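Side-chain contacts in conserved hypothetical protein NMB0706 (Neisseria meningitidis, PDB 1RV9), which is of unknown function but belongs to the multi-copper polyphenol oxidoreductase (laccase) family, so an enzymatic role is plausible though unproven: residues Lys29-Thr34 / Glu65-Gln70; Leu49-Gly54 / Glu58-Asn63; Ala182-Met187 / Thr192-Ile197; Gly144-Thr149 / Ala208-Ile213; Ala101-Thr106 / Ala151-Pro156. One frame throughout, in Å; residues are numbered along the deposited sequence.

Contact 1 of 5, residues Lys29-Thr34 / Glu65-Gln70; sequences KTLITT and EIVQQQ
Leu31, on the strand 28-33, reaches across to Val67 and Gln70 on one side of the helix 57-71 with a single methyl. Its CG stands anti to the backbone N (chi1 -173°), which carries the branch out from the strand, and CD2 ends up between two neighbours one helical turn apart: it lies 4.1 Å from CG1 of Val67 and equally 4.1 Å from CB of Gln70. Against Val67 the leucine comes in at a slant; against Gln70 the two side chains cross at about a right angle. Val67 uses both of its branches. While CG1 meets the leucine, CG2 turns to the threonine two residues further along the strand, where Thr33 CG2 lies 4.2 Å from Val67 CG2. Thr33 keeps its hydroxyl for the sheet: OG1 accepts from the backbone N of Ala249 on the adjoining strand 248-254. Gln70, an exposed residue, touches with its CB; beyond that the chain bends at chi2 (-64°). Phe17, from strand 17-18, touches both Leu31 and Gln70. The axes of the strand residues 29-33 and helix residues 65-70 come within 10.7 Å and run nearly antiparallel, at 153°. No hydrogen bond joins the two segments; their contact is one of methyl and methylene groups, which gives van der Waals adhesion without the directional demands of hydrogen bonds.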
# COMPACT_ATOMS: atom_id res chain seq x y z
N LYS A 29 12.99 5.12 6.69
CA LYS A 29 11.98 5.10 7.73
C LYS A 29 10.62 4.74 7.16
O LYS A 29 10.30 5.09 6.02
CB LYS A 29 11.89 6.46 8.41
CG LYS A 29 13.21 6.96 8.97
CD LYS A 29 13.74 6.03 10.03
CE LYS A 29 15.00 6.59 10.67
NZ LYS A 29 15.49 5.69 11.74
N THR A 30 9.82 4.05 7.95
CA THR A 30 8.48 3.67 7.53
C THR A 30 7.47 3.91 8.65
O THR A 30 7.82 3.93 9.83
CB THR A 30 8.38 2.18 7.12
OG1 THR A 30 8.73 1.34 8.23
CG2 THR A 30 9.29 1.88 5.94
N LEU A 31 6.22 4.09 8.26
CA LEU A 31 5.16 4.28 9.22
C LEU A 31 3.95 3.58 8.64
O LEU A 31 3.45 3.95 7.58
CB LEU A 31 4.85 5.76 9.44
CG LEU A 31 3.85 6.04 10.57
CD1 LEU A 31 4.52 5.73 11.90
CD2 LEU A 31 3.41 7.50 10.54
N ILE A 32 3.51 2.52 9.32
CA ILE A 32 2.34 1.76 8.91
C ILE A 32 1.29 2.14 9.94
O ILE A 32 1.31 1.64 11.06
CB ILE A 32 2.62 0.24 8.99
CG1 ILE A 32 3.82 -0.11 8.10
CG2 ILE A 32 1.38 -0.54 8.58
CD1 ILE A 32 3.64 0.23 6.64
N THR A 33 0.38 3.04 9.57
CA THR A 33 -0.62 3.47 10.52
C THR A 33 -1.72 2.45 10.74
O THR A 33 -1.96 1.57 9.90
CB THR A 33 -1.27 4.82 10.10
OG1 THR A 33 -2.17 4.61 9.01
CG2 THR A 33 -0.20 5.82 9.68
N THR A 34 -2.37 2.54 11.90
CA THR A 34 -3.47 1.65 12.23
C THR A 34 -4.68 2.57 12.30
O THR A 34 -4.56 3.78 12.10
CB THR A 34 -3.27 0.96 13.60
OG1 THR A 34 -3.31 1.94 14.64
CG2 THR A 34 -1.94 0.23 13.64
N GLU A 65 -2.66 15.63 10.28
CA GLU A 65 -1.74 16.45 11.06
C GLU A 65 -1.03 15.56 12.07
O GLU A 65 0.18 15.69 12.30
CB GLU A 65 -2.50 17.53 11.81
CG GLU A 65 -2.79 18.76 11.00
CD GLU A 65 -3.51 19.81 11.80
OE1 GLU A 65 -3.18 19.99 12.99
OE2 GLU A 65 -4.41 20.46 11.23
N ILE A 66 -1.80 14.67 12.69
CA ILE A 66 -1.25 13.74 13.68
C ILE A 66 -0.17 12.89 13.02
O ILE A 66 0.88 12.64 13.62
CB ILE A 66 -2.36 12.83 14.24
CG1 ILE A 66 -3.33 13.66 15.09
CG2 ILE A 66 -1.76 11.71 15.08
CD1 ILE A 66 -4.54 12.88 15.57
N VAL A 67 -0.42 12.46 11.79
CA VAL A 67 0.56 11.65 11.08
C VAL A 67 1.79 12.47 10.71
O VAL A 67 2.91 12.00 10.85
CB VAL A 67 -0.06 11.02 9.80
CG1 VAL A 67 1.04 10.45 8.91
CG2 VAL A 67 -1.03 9.93 10.19
N GLN A 68 1.58 13.70 10.24
CA GLN A 68 2.70 14.54 9.86
C GLN A 68 3.62 14.77 11.06
O GLN A 68 4.84 14.79 10.91
CB GLN A 68 2.22 15.89 9.32
CG GLN A 68 3.32 16.68 8.64
CD GLN A 68 2.82 18.01 8.11
OE1 GLN A 68 2.64 18.97 8.88
NE2 GLN A 68 2.58 18.09 6.81
N GLN A 69 3.03 14.95 12.24
CA GLN A 69 3.80 15.15 13.46
C GLN A 69 4.73 13.97 13.68
O GLN A 69 5.86 14.13 14.13
CB GLN A 69 2.87 15.30 14.67
CG GLN A 69 2.05 16.57 14.68
CD GLN A 69 2.92 17.81 14.72
OE1 GLN A 69 3.73 17.99 15.63
NE2 GLN A 69 2.77 18.67 13.72
N GLN A 70 4.23 12.77 13.38
CA GLN A 70 5.01 11.55 13.54
C GLN A 70 6.11 11.46 12.49
O GLN A 70 7.24 11.07 12.79
CB GLN A 70 4.11 10.33 13.43
CG GLN A 70 3.22 10.07 14.64
CD GLN A 70 4.03 9.76 15.88
OE1 GLN A 70 4.93 8.92 15.86
NE2 GLN A 70 3.71 10.43 16.98

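Contact 2 of 5, residues Leu49-Gly54 / Glu58-Asn63; sequences LGTHVG and EAVRRN. With SO4 (sulfate ion), chain B.
Val60 and Thr51 meet through methyls set by their first torsions. In Val60, CG1 stands anti to the backbone N (chi1 177°) and CG2 beside that nitrogen, and the two branches meet different parts of the loop: CG1 touches Thr51 CG2 at 3.6 Å, and CG2 lies 3.4 Å from the carbonyl O of Gly50. Thr51 turns its methyl anti to its own carbonyl carbon, and the two side chains cross at about a right angle. Leu49 starts from a bond directed away from the helix, yet with chi1 at -57° and an extended chi2 its CD2 returns to it, 3.6 Å from the backbone O of Asn63 and 3.9 Å from Asn63 CB. The buried Asn63 amide is satisfied by the preceding loop: OD1 accepts from Val39 N, and ND2 donates to Asn48 O and Ser40 OG. On the far side of the loop from these contacts, His52 gives its NE2 to a sulfate ion, probably from the crystallisation liquor; the bond to sulfate O2 is 2.8 Å long, bent to 143° at the hydrogen, and arrives in the ring plane. Val53 CG1 covers one face of that imidazole, and His82 and Arg247 also bind the anion. The loop 49-54 thus closes over the first turns of helix 57-71, with Leu49 reaching Val67 further along the helix and pairing through its backbone with Arg247, just ahead of strand 248-254.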
# COMPACT_ATOMS: atom_id res chain seq x y z
N LEU A 49 -7.40 8.67 7.24
CA LEU A 49 -6.60 9.59 6.44
C LEU A 49 -7.17 9.85 5.05
O LEU A 49 -6.60 10.64 4.30
CB LEU A 49 -5.18 9.05 6.33
CG LEU A 49 -4.48 8.81 7.67
CD1 LEU A 49 -3.20 8.03 7.45
CD2 LEU A 49 -4.20 10.14 8.34
N GLY A 50 -8.29 9.21 4.72
CA GLY A 50 -8.88 9.40 3.40
C GLY A 50 -9.93 10.50 3.33
O GLY A 50 -10.82 10.57 4.18
N THR A 51 -9.82 11.35 2.32
CA THR A 51 -10.76 12.46 2.14
C THR A 51 -11.86 12.11 1.14
O THR A 51 -12.73 12.94 0.86
CB THR A 51 -10.04 13.70 1.58
OG1 THR A 51 -9.50 13.39 0.29
CG2 THR A 51 -8.92 14.14 2.50
N HIS A 52 -11.83 10.89 0.63
CA HIS A 52 -12.80 10.44 -0.37
C HIS A 52 -13.75 9.35 0.12
O HIS A 52 -14.37 8.67 -0.69
CB HIS A 52 -12.04 9.90 -1.58
CG HIS A 52 -11.20 8.69 -1.27
ND1 HIS A 52 -10.17 8.71 -0.36
CD2 HIS A 52 -11.25 7.42 -1.74
CE1 HIS A 52 -9.62 7.51 -0.27
NE2 HIS A 52 -10.26 6.71 -1.11
N VAL A 53 -13.88 9.20 1.43
CA VAL A 53 -14.74 8.15 1.96
C VAL A 53 -15.97 8.60 2.75
O VAL A 53 -16.65 7.77 3.37
CB VAL A 53 -13.91 7.15 2.80
CG1 VAL A 53 -12.87 6.48 1.91
CG2 VAL A 53 -13.22 7.87 3.95
N GLY A 54 -16.26 9.89 2.73
CA GLY A 54 -17.44 10.40 3.42
C GLY A 54 -17.30 10.86 4.86
O GLY A 54 -18.30 11.13 5.53
N GLU A 58 -12.80 18.17 8.30
CA GLU A 58 -11.96 18.73 9.36
C GLU A 58 -11.29 17.62 10.16
O GLU A 58 -10.14 17.75 10.57
CB GLU A 58 -12.79 19.60 10.30
CG GLU A 58 -12.00 20.12 11.49
CD GLU A 58 -12.87 20.82 12.51
OE1 GLU A 58 -13.37 21.93 12.22
OE2 GLU A 58 -13.06 20.25 13.61
N ALA A 59 -12.01 16.53 10.39
CA ALA A 59 -11.48 15.40 11.14
C ALA A 59 -10.30 14.78 10.39
O ALA A 59 -9.26 14.49 10.98
CB ALA A 59 -12.56 14.35 11.36
N VAL A 60 -10.47 14.58 9.08
CA VAL A 60 -9.40 14.00 8.27
C VAL A 60 -8.17 14.89 8.29
O VAL A 60 -7.04 14.40 8.37
CB VAL A 60 -9.85 13.81 6.81
CG1 VAL A 60 -8.68 13.28 5.97
CG2 VAL A 60 -11.02 12.84 6.75
N ARG A 61 -8.38 16.20 8.22
CA ARG A 61 -7.28 17.15 8.25
C ARG A 61 -6.49 16.98 9.55
O ARG A 61 -5.26 17.00 9.55
CB ARG A 61 -7.81 18.58 8.16
CG ARG A 61 -6.75 19.66 8.19
CD ARG A 61 -7.19 20.81 9.09
NE ARG A 61 -6.51 20.76 10.39
CZ ARG A 61 -7.10 20.96 11.56
NH1 ARG A 61 -8.40 21.22 11.62
NH2 ARG A 61 -6.39 20.91 12.68
N ARG A 62 -7.21 16.81 10.65
CA ARG A 62 -6.57 16.64 11.94
C ARG A 62 -5.80 15.32 12.01
O ARG A 62 -4.69 15.26 12.54
CB ARG A 62 -7.61 16.72 13.06
CG ARG A 62 -8.37 18.04 13.06
CD ARG A 62 -9.56 18.00 14.00
NE ARG A 62 -9.16 17.92 15.40
CZ ARG A 62 -9.85 17.28 16.34
NH1 ARG A 62 -10.99 16.67 16.03
NH2 ARG A 62 -9.42 17.27 17.59
N ASN A 63 -6.39 14.25 11.46
CA ASN A 63 -5.71 12.95 11.47
C ASN A 63 -4.42 13.03 10.66
O ASN A 63 -3.40 12.44 11.04
CB ASN A 63 -6.62 11.86 10.91
CG ASN A 63 -7.85 11.63 11.76
OD1 ASN A 63 -7.80 11.72 12.99
ND2 ASN A 63 -8.97 11.31 11.12
S SO4 B . -11.10 3.15 -2.90
O1 SO4 B . -12.15 3.72 -3.78
O2 SO4 B . -10.84 4.08 -1.79
O3 SO4 B . -11.56 1.86 -2.36
O4 SO4 B . -9.86 2.96 -3.68

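Contact 3 of 5, residues Ala182-Met187 / Thr192-Ile197; sequences AFCTPM and TAFEGI
Phe194 brings the CZ end of its ring to Phe183 and its CD1-CE1 side to Cys184, consecutive residues of the helix 177-184. The closest approach is Phe194 CZ to Phe183 CD2, 3.7 Å; CD2 meets the rim of the Phe194 ring close to level with it. The ring planes are inclined at 52° with centroids 5.9 Å apart, an oblique pairing that is neither a stack nor a T-shaped arrangement. Phe194 CE1 also rests against the CB of Phe183, so the contact takes in the root of that side chain as well as its ring. Next to it, the thiol of Cys184 makes a sulfur-aromatic contact: SG lies 3.8 Å from Phe194 CD1 and 4.5 Å from the ring centroid, and the sulfur sits obliquely, 48° from the perpendicular to the ring.

The second shell explains how these groups come to meet. All three side chains adopt the same first torsion, with the outer atom anti to the carbonyl carbon; for Cys184 (chi1 -54°) this directs the sulfur at the incoming ring. Phe180, one turn earlier in the helix, packs edge-to-face with Phe194, while Ala190 of the connecting loop touches both Phe183 and Cys184. Backbone bonds from Ala193 to Asp205 and from Glu195 to Leu203 fix the origin of the phenylalanine. Phe202 and Ala204 from strand 201-204 touch Phe194, Leu209 of helix 206-217 closes in on it, and Leu141 and Ala142 of helix 138-143 back Phe183, so that the aromatic pair joins the small antiparallel sheet to three helices.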
# COMPACT_ATOMS: atom_id res chain seq x y z
N ALA A 182 -7.65 -11.68 -15.14
CA ALA A 182 -6.81 -10.49 -15.22
C ALA A 182 -5.37 -10.81 -14.84
O ALA A 182 -4.43 -10.16 -15.31
CB ALA A 182 -7.36 -9.40 -14.30
N PHE A 183 -5.19 -11.82 -14.00
CA PHE A 183 -3.87 -12.23 -13.56
C PHE A 183 -3.35 -13.47 -14.27
O PHE A 183 -2.26 -13.46 -14.85
CB PHE A 183 -3.88 -12.54 -12.05
CG PHE A 183 -3.94 -11.32 -11.18
CD1 PHE A 183 -2.78 -10.60 -10.89
CD2 PHE A 183 -5.14 -10.90 -10.62
CE1 PHE A 183 -2.83 -9.49 -10.05
CE2 PHE A 183 -5.20 -9.80 -9.78
CZ PHE A 183 -4.03 -9.09 -9.49
N CYS A 184 -4.14 -14.54 -14.23
CA CYS A 184 -3.75 -15.83 -14.80
C CYS A 184 -3.70 -16.02 -16.31
O CYS A 184 -3.01 -16.93 -16.78
CB CYS A 184 -4.61 -16.92 -14.17
SG CYS A 184 -4.54 -16.89 -12.38
N THR A 185 -4.42 -15.21 -17.07
CA THR A 185 -4.36 -15.38 -18.52
C THR A 185 -2.98 -14.90 -18.99
O THR A 185 -2.27 -15.63 -19.68
CB THR A 185 -5.49 -14.60 -19.23
OG1 THR A 185 -6.75 -15.19 -18.90
CG2 THR A 185 -5.30 -14.64 -20.74
N PRO A 186 -2.57 -13.68 -18.60
CA PRO A 186 -1.26 -13.18 -19.01
C PRO A 186 -0.10 -13.75 -18.17
O PRO A 186 1.05 -13.72 -18.61
CB PRO A 186 -1.40 -11.67 -18.87
CG PRO A 186 -2.34 -11.54 -17.72
CD PRO A 186 -3.38 -12.59 -18.02
N MET A 187 -0.41 -14.25 -16.98
CA MET A 187 0.60 -14.82 -16.09
C MET A 187 0.06 -16.10 -15.45
O MET A 187 -0.43 -16.09 -14.32
CB MET A 187 0.96 -13.79 -15.00
CG MET A 187 1.90 -14.30 -13.93
SD MET A 187 2.27 -13.03 -12.69
CE MET A 187 4.02 -12.93 -12.83
N THR A 192 -1.46 -20.14 -8.84
CA THR A 192 -1.06 -20.67 -7.55
C THR A 192 -1.51 -19.77 -6.41
O THR A 192 -1.55 -20.19 -5.25
CB THR A 192 0.47 -20.85 -7.46
OG1 THR A 192 1.11 -19.58 -7.67
CG2 THR A 192 0.96 -21.84 -8.51
N ALA A 193 -1.87 -18.53 -6.74
CA ALA A 193 -2.31 -17.56 -5.74
C ALA A 193 -3.83 -17.47 -5.63
O ALA A 193 -4.36 -16.61 -4.92
CB ALA A 193 -1.72 -16.18 -6.06
N PHE A 194 -4.53 -18.35 -6.34
CA PHE A 194 -5.99 -18.40 -6.29
C PHE A 194 -6.43 -19.80 -5.90
O PHE A 194 -5.83 -20.78 -6.33
CB PHE A 194 -6.61 -18.09 -7.66
CG PHE A 194 -6.47 -16.66 -8.10
CD1 PHE A 194 -5.32 -16.23 -8.75
CD2 PHE A 194 -7.50 -15.75 -7.87
CE1 PHE A 194 -5.19 -14.90 -9.16
CE2 PHE A 194 -7.38 -14.42 -8.29
CZ PHE A 194 -6.23 -14.00 -8.93
N GLU A 195 -7.45 -19.88 -5.06
CA GLU A 195 -7.98 -21.18 -4.66
C GLU A 195 -9.46 -21.23 -4.99
O GLU A 195 -10.24 -20.42 -4.49
CB GLU A 195 -7.78 -21.42 -3.16
CG GLU A 195 -8.49 -22.68 -2.68
CD GLU A 195 -8.42 -22.88 -1.18
OE1 GLU A 195 -8.10 -21.90 -0.47
OE2 GLU A 195 -8.70 -24.00 -0.71
N GLY A 196 -9.84 -22.17 -5.84
CA GLY A 196 -11.23 -22.29 -6.21
C GLY A 196 -12.04 -22.76 -5.02
O GLY A 196 -11.63 -23.68 -4.31
N ILE A 197 -13.18 -22.12 -4.78
CA ILE A 197 -14.04 -22.50 -3.66
C ILE A 197 -15.44 -22.83 -4.17
O ILE A 197 -16.41 -22.84 -3.41
CB ILE A 197 -14.12 -21.37 -2.61
CG1 ILE A 197 -14.67 -20.09 -3.23
CG2 ILE A 197 -12.73 -21.13 -2.02
CD1 ILE A 197 -14.82 -18.95 -2.24

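Contact 4 of 5, residues Gly144-Thr149 / Ala208-Ile213; sequences GVLQNT and ALARLI
Leu146 and Ile213 form the apolar part of this helix-helix contact together with Ala210. Leu146 CB approaches Ile213 CG2 to 4.4 Å, and its CD1 comes equally near the CB of Ala210, 4.4 Å away, so the leucine lies along two positions one turn apart on the helix 206-217. These are loose van der Waals contacts, as expected where the axes of residues 145-149 and 208-213 approach only to 11.0 Å, at 41°.

Polar-to-apolar contact is closer. Gln147 bends at chi2 (92°); the two side chains cross at about a right angle, and the methyl CG2 of Ile213 sits over the flat face of the amide, 3.6 Å from Gln147 OE1. The methyl can be met in this way because CG2 of Ile213 stands anti to its backbone N. Further out, the same glutamine touches Arg216 and Glu217.

Within the helix 145-153, Thr149 OG1 donates to Val145 O at 2.8 Å, tilted 31° from the carbonyl plane, while Thr149 N reaches that oxygen from the opposite face, so two donors grip one acceptor. Gly144, with positive phi, both closes the preceding helix 138-143 in a Schellman motif and serves as N-cap of this one. Leu141, of that preceding helix, touches both Leu146 and Ile213, and Val121 and Phe123 of strand 119-125 underlie the leucine. No hydrogen bond joins these segments; they meet by dispersion between hydrocarbon groups and by a partly exposed glutamine amide laid over a methyl.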
# COMPACT_ATOMS: atom_id res chain seq x y z
N GLY A 144 0.14 -3.70 -13.52
CA GLY A 144 1.56 -3.43 -13.55
C GLY A 144 2.05 -2.24 -12.74
O GLY A 144 3.10 -1.67 -13.05
N VAL A 145 1.32 -1.85 -11.70
CA VAL A 145 1.74 -0.71 -10.89
C VAL A 145 3.08 -0.98 -10.21
O VAL A 145 3.91 -0.08 -10.07
CB VAL A 145 0.68 -0.32 -9.83
CG1 VAL A 145 0.55 -1.41 -8.78
CG2 VAL A 145 1.06 1.02 -9.18
N LEU A 146 3.32 -2.23 -9.80
CA LEU A 146 4.58 -2.56 -9.14
C LEU A 146 5.74 -2.48 -10.12
O LEU A 146 6.80 -1.91 -9.80
CB LEU A 146 4.51 -3.94 -8.49
CG LEU A 146 3.45 -4.11 -7.39
CD1 LEU A 146 3.66 -5.44 -6.68
CD2 LEU A 146 3.55 -2.97 -6.39
N GLN A 147 5.56 -3.03 -11.31
CA GLN A 147 6.61 -2.99 -12.32
C GLN A 147 6.96 -1.54 -12.68
O GLN A 147 8.13 -1.21 -12.84
CB GLN A 147 6.19 -3.74 -13.59
CG GLN A 147 5.98 -5.24 -13.40
CD GLN A 147 4.55 -5.60 -13.07
OE1 GLN A 147 3.94 -5.02 -12.17
NE2 GLN A 147 4.00 -6.57 -13.80
N ASN A 148 5.95 -0.69 -12.80
CA ASN A 148 6.19 0.72 -13.13
C ASN A 148 6.91 1.44 -11.99
O ASN A 148 7.73 2.33 -12.23
CB ASN A 148 4.88 1.44 -13.45
CG ASN A 148 4.23 0.93 -14.72
OD1 ASN A 148 4.88 0.27 -15.54
ND2 ASN A 148 2.95 1.23 -14.90
N THR A 149 6.59 1.07 -10.76
CA THR A 149 7.23 1.70 -9.61
C THR A 149 8.71 1.32 -9.58
O THR A 149 9.58 2.16 -9.39
CB THR A 149 6.55 1.27 -8.30
OG1 THR A 149 5.18 1.68 -8.32
CG2 THR A 149 7.26 1.90 -7.09
N ALA A 208 0.64 -13.35 -2.14
CA ALA A 208 1.26 -14.32 -3.03
C ALA A 208 1.37 -13.76 -4.45
O ALA A 208 2.37 -13.97 -5.13
CB ALA A 208 0.47 -15.61 -3.04
N LEU A 209 0.33 -13.06 -4.89
CA LEU A 209 0.35 -12.47 -6.22
C LEU A 209 1.46 -11.43 -6.29
O LEU A 209 2.20 -11.37 -7.27
CB LEU A 209 -1.00 -11.81 -6.54
CG LEU A 209 -2.16 -12.75 -6.87
CD1 LEU A 209 -3.47 -11.97 -6.92
CD2 LEU A 209 -1.91 -13.44 -8.21
N ALA A 210 1.59 -10.61 -5.25
CA ALA A 210 2.62 -9.59 -5.23
C ALA A 210 4.01 -10.22 -5.21
O ALA A 210 4.91 -9.75 -5.90
CB ALA A 210 2.44 -8.67 -4.02
N ARG A 211 4.19 -11.27 -4.42
CA ARG A 211 5.49 -11.93 -4.35
C ARG A 211 5.89 -12.50 -5.71
O ARG A 211 7.05 -12.41 -6.11
CB ARG A 211 5.49 -13.06 -3.31
CG ARG A 211 5.35 -12.59 -1.88
CD ARG A 211 5.79 -13.67 -0.89
NE ARG A 211 5.39 -13.34 0.48
CZ ARG A 211 4.14 -13.47 0.94
NH1 ARG A 211 3.18 -13.92 0.14
NH2 ARG A 211 3.86 -13.13 2.19
N LEU A 212 4.93 -13.08 -6.42
CA LEU A 212 5.19 -13.64 -7.75
C LEU A 212 5.64 -12.55 -8.71
O LEU A 212 6.65 -12.68 -9.41
CB LEU A 212 3.93 -14.31 -8.31
CG LEU A 212 3.57 -15.72 -7.87
CD1 LEU A 212 2.20 -16.10 -8.42
CD2 LEU A 212 4.63 -16.69 -8.38
N ILE A 213 4.88 -11.46 -8.74
CA ILE A 213 5.18 -10.34 -9.61
C ILE A 213 6.52 -9.69 -9.27
O ILE A 213 7.34 -9.43 -10.16
CB ILE A 213 4.04 -9.29 -9.54
CG1 ILE A 213 2.77 -9.89 -10.17
CG2 ILE A 213 4.44 -8.00 -10.25
CD1 ILE A 213 1.51 -9.08 -9.93

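Contact 5 of 5, residues Ala101-Thr106 / Ala151-Pro156; sequences ASVDDT and AAMKVP
Val103 supplies the apolar contact from the strand 101-104 through one branch. Its CG1, anti to the carbonyl carbon (chi1 -59°), is 3.9 Å from the CB of Ala152 and likewise 3.9 Å from the CG of Met153, touching two successive residues of the facing segment. Met153 meets it obliquely with CG; beyond that the chain bends at chi3 (76°), and it also packs on Ala132 of strand 131-136. Helix packed on sheet is the arrangement here: strand 101-104 lies between 86-88 and 131-136 in a six-stranded mixed sheet, in keeping with an alpha-beta-beta-alpha architecture, and Val86 of the edge strand touches both Val103 and Ala152.

Side-chain hydrogen bonds gather at the turn that follows the strand. Asp104, directed away from the helix, receives the hydroxyl of Thr106: Thr106 OG1 donates to the syn lone pair of Asp104 OD2, 2.7 Å away. Thr106 N adds weak bonds to both carboxylate oxygens, the shorter being 3.1 Å to OD1 of Asp104. Gly107 N donates to OD1 as well.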
# COMPACT_ATOMS: atom_id res chain seq x y z
N ALA A 101 1.09 5.53 -7.11
CA ALA A 101 2.41 5.18 -6.59
C ALA A 101 3.30 6.40 -6.69
O ALA A 101 3.08 7.28 -7.52
CB ALA A 101 3.03 4.03 -7.39
N SER A 102 4.29 6.48 -5.81
CA SER A 102 5.23 7.60 -5.85
C SER A 102 6.61 7.11 -5.46
O SER A 102 6.77 6.10 -4.76
CB SER A 102 4.78 8.75 -4.94
OG SER A 102 4.98 8.46 -3.56
N VAL A 103 7.62 7.82 -5.94
CA VAL A 103 9.01 7.49 -5.66
C VAL A 103 9.74 8.74 -5.16
O VAL A 103 9.29 9.86 -5.40
CB VAL A 103 9.74 6.98 -6.93
CG1 VAL A 103 9.04 5.74 -7.47
CG2 VAL A 103 9.75 8.07 -7.99
N ASP A 104 10.84 8.53 -4.45
CA ASP A 104 11.64 9.65 -3.96
C ASP A 104 13.07 9.26 -3.65
O ASP A 104 13.33 8.14 -3.21
CB ASP A 104 11.03 10.26 -2.70
CG ASP A 104 11.87 11.41 -2.17
OD1 ASP A 104 12.50 11.27 -1.10
OD2 ASP A 104 11.91 12.46 -2.86
N ASP A 105 13.98 10.20 -3.86
CA ASP A 105 15.40 9.99 -3.58
C ASP A 105 15.99 11.27 -2.99
O ASP A 105 17.21 11.47 -2.99
CB ASP A 105 16.15 9.61 -4.87
CG ASP A 105 16.25 10.76 -5.85
OD1 ASP A 105 15.47 11.73 -5.74
OD2 ASP A 105 17.11 10.69 -6.76
N THR A 106 15.12 12.14 -2.47
CA THR A 106 15.54 13.42 -1.91
C THR A 106 15.48 13.51 -0.39
O THR A 106 16.25 14.26 0.23
CB THR A 106 14.68 14.57 -2.45
OG1 THR A 106 13.36 14.48 -1.91
CG2 THR A 106 14.61 14.51 -3.97
N ALA A 151 10.59 0.44 -12.01
CA ALA A 151 11.28 1.13 -13.10
C ALA A 151 11.58 2.58 -12.74
O ALA A 151 12.67 3.09 -13.02
CB ALA A 151 10.45 1.07 -14.37
N ALA A 152 10.61 3.25 -12.12
CA ALA A 152 10.77 4.65 -11.76
C ALA A 152 11.84 4.91 -10.71
O ALA A 152 12.39 6.01 -10.63
CB ALA A 152 9.44 5.22 -11.30
N MET A 153 12.15 3.90 -9.91
CA MET A 153 13.16 4.05 -8.86
C MET A 153 14.58 4.12 -9.40
O MET A 153 15.47 4.69 -8.76
CB MET A 153 13.05 2.90 -7.86
CG MET A 153 11.77 2.94 -7.04
SD MET A 153 11.71 1.62 -5.83
CE MET A 153 12.85 2.24 -4.60
N LYS A 154 14.79 3.54 -10.57
CA LYS A 154 16.10 3.55 -11.22
C LYS A 154 17.24 2.97 -10.40
O LYS A 154 18.36 3.47 -10.44
CB LYS A 154 16.46 4.97 -11.64
CG LYS A 154 15.52 5.56 -12.66
CD LYS A 154 16.08 6.86 -13.20
CE LYS A 154 15.13 7.53 -14.18
NZ LYS A 154 13.91 8.03 -13.50
N VAL A 155 16.96 1.91 -9.65
CA VAL A 155 17.98 1.23 -8.88
C VAL A 155 17.89 -0.23 -9.27
O VAL A 155 16.83 -0.71 -9.66
CB VAL A 155 17.77 1.41 -7.35
CG1 VAL A 155 18.22 2.80 -6.92
CG2 VAL A 155 16.32 1.20 -6.99
N PRO A 156 19.01 -0.97 -9.18
CA PRO A 156 19.01 -2.39 -9.54
C PRO A 156 17.97 -3.19 -8.75
O PRO A 156 17.96 -3.15 -7.53
CB PRO A 156 20.43 -2.83 -9.20
CG PRO A 156 21.23 -1.58 -9.42
CD PRO A 156 20.35 -0.53 -8.77

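Overall arrangement
Contacts 1 and 2 share helix 57-71 and touch where Val67 meets Leu49; the first sets the helix on a sheet, the second joins it to the loop that leads into it. Contacts 4 and 5 share helix 145-153, facing another helix and a strand respectively. Contact 3 abuts contact 4 through Ala193 and Leu209 and lies about 34 Å between centres from contact 1, across the chain's centre. All five are largely buried, though all but contact 3 include more exposed residues; contact 4 lies about 12 Å from the chain's centre, contact 3 about 21 Å. Aliphatic packing prevails in 1 and 5; contact 4 adds an amide over a methyl, contact 3 is aromatic and sulfur-bearing, and contact 2 adds backbone oxygens and a nearby anion.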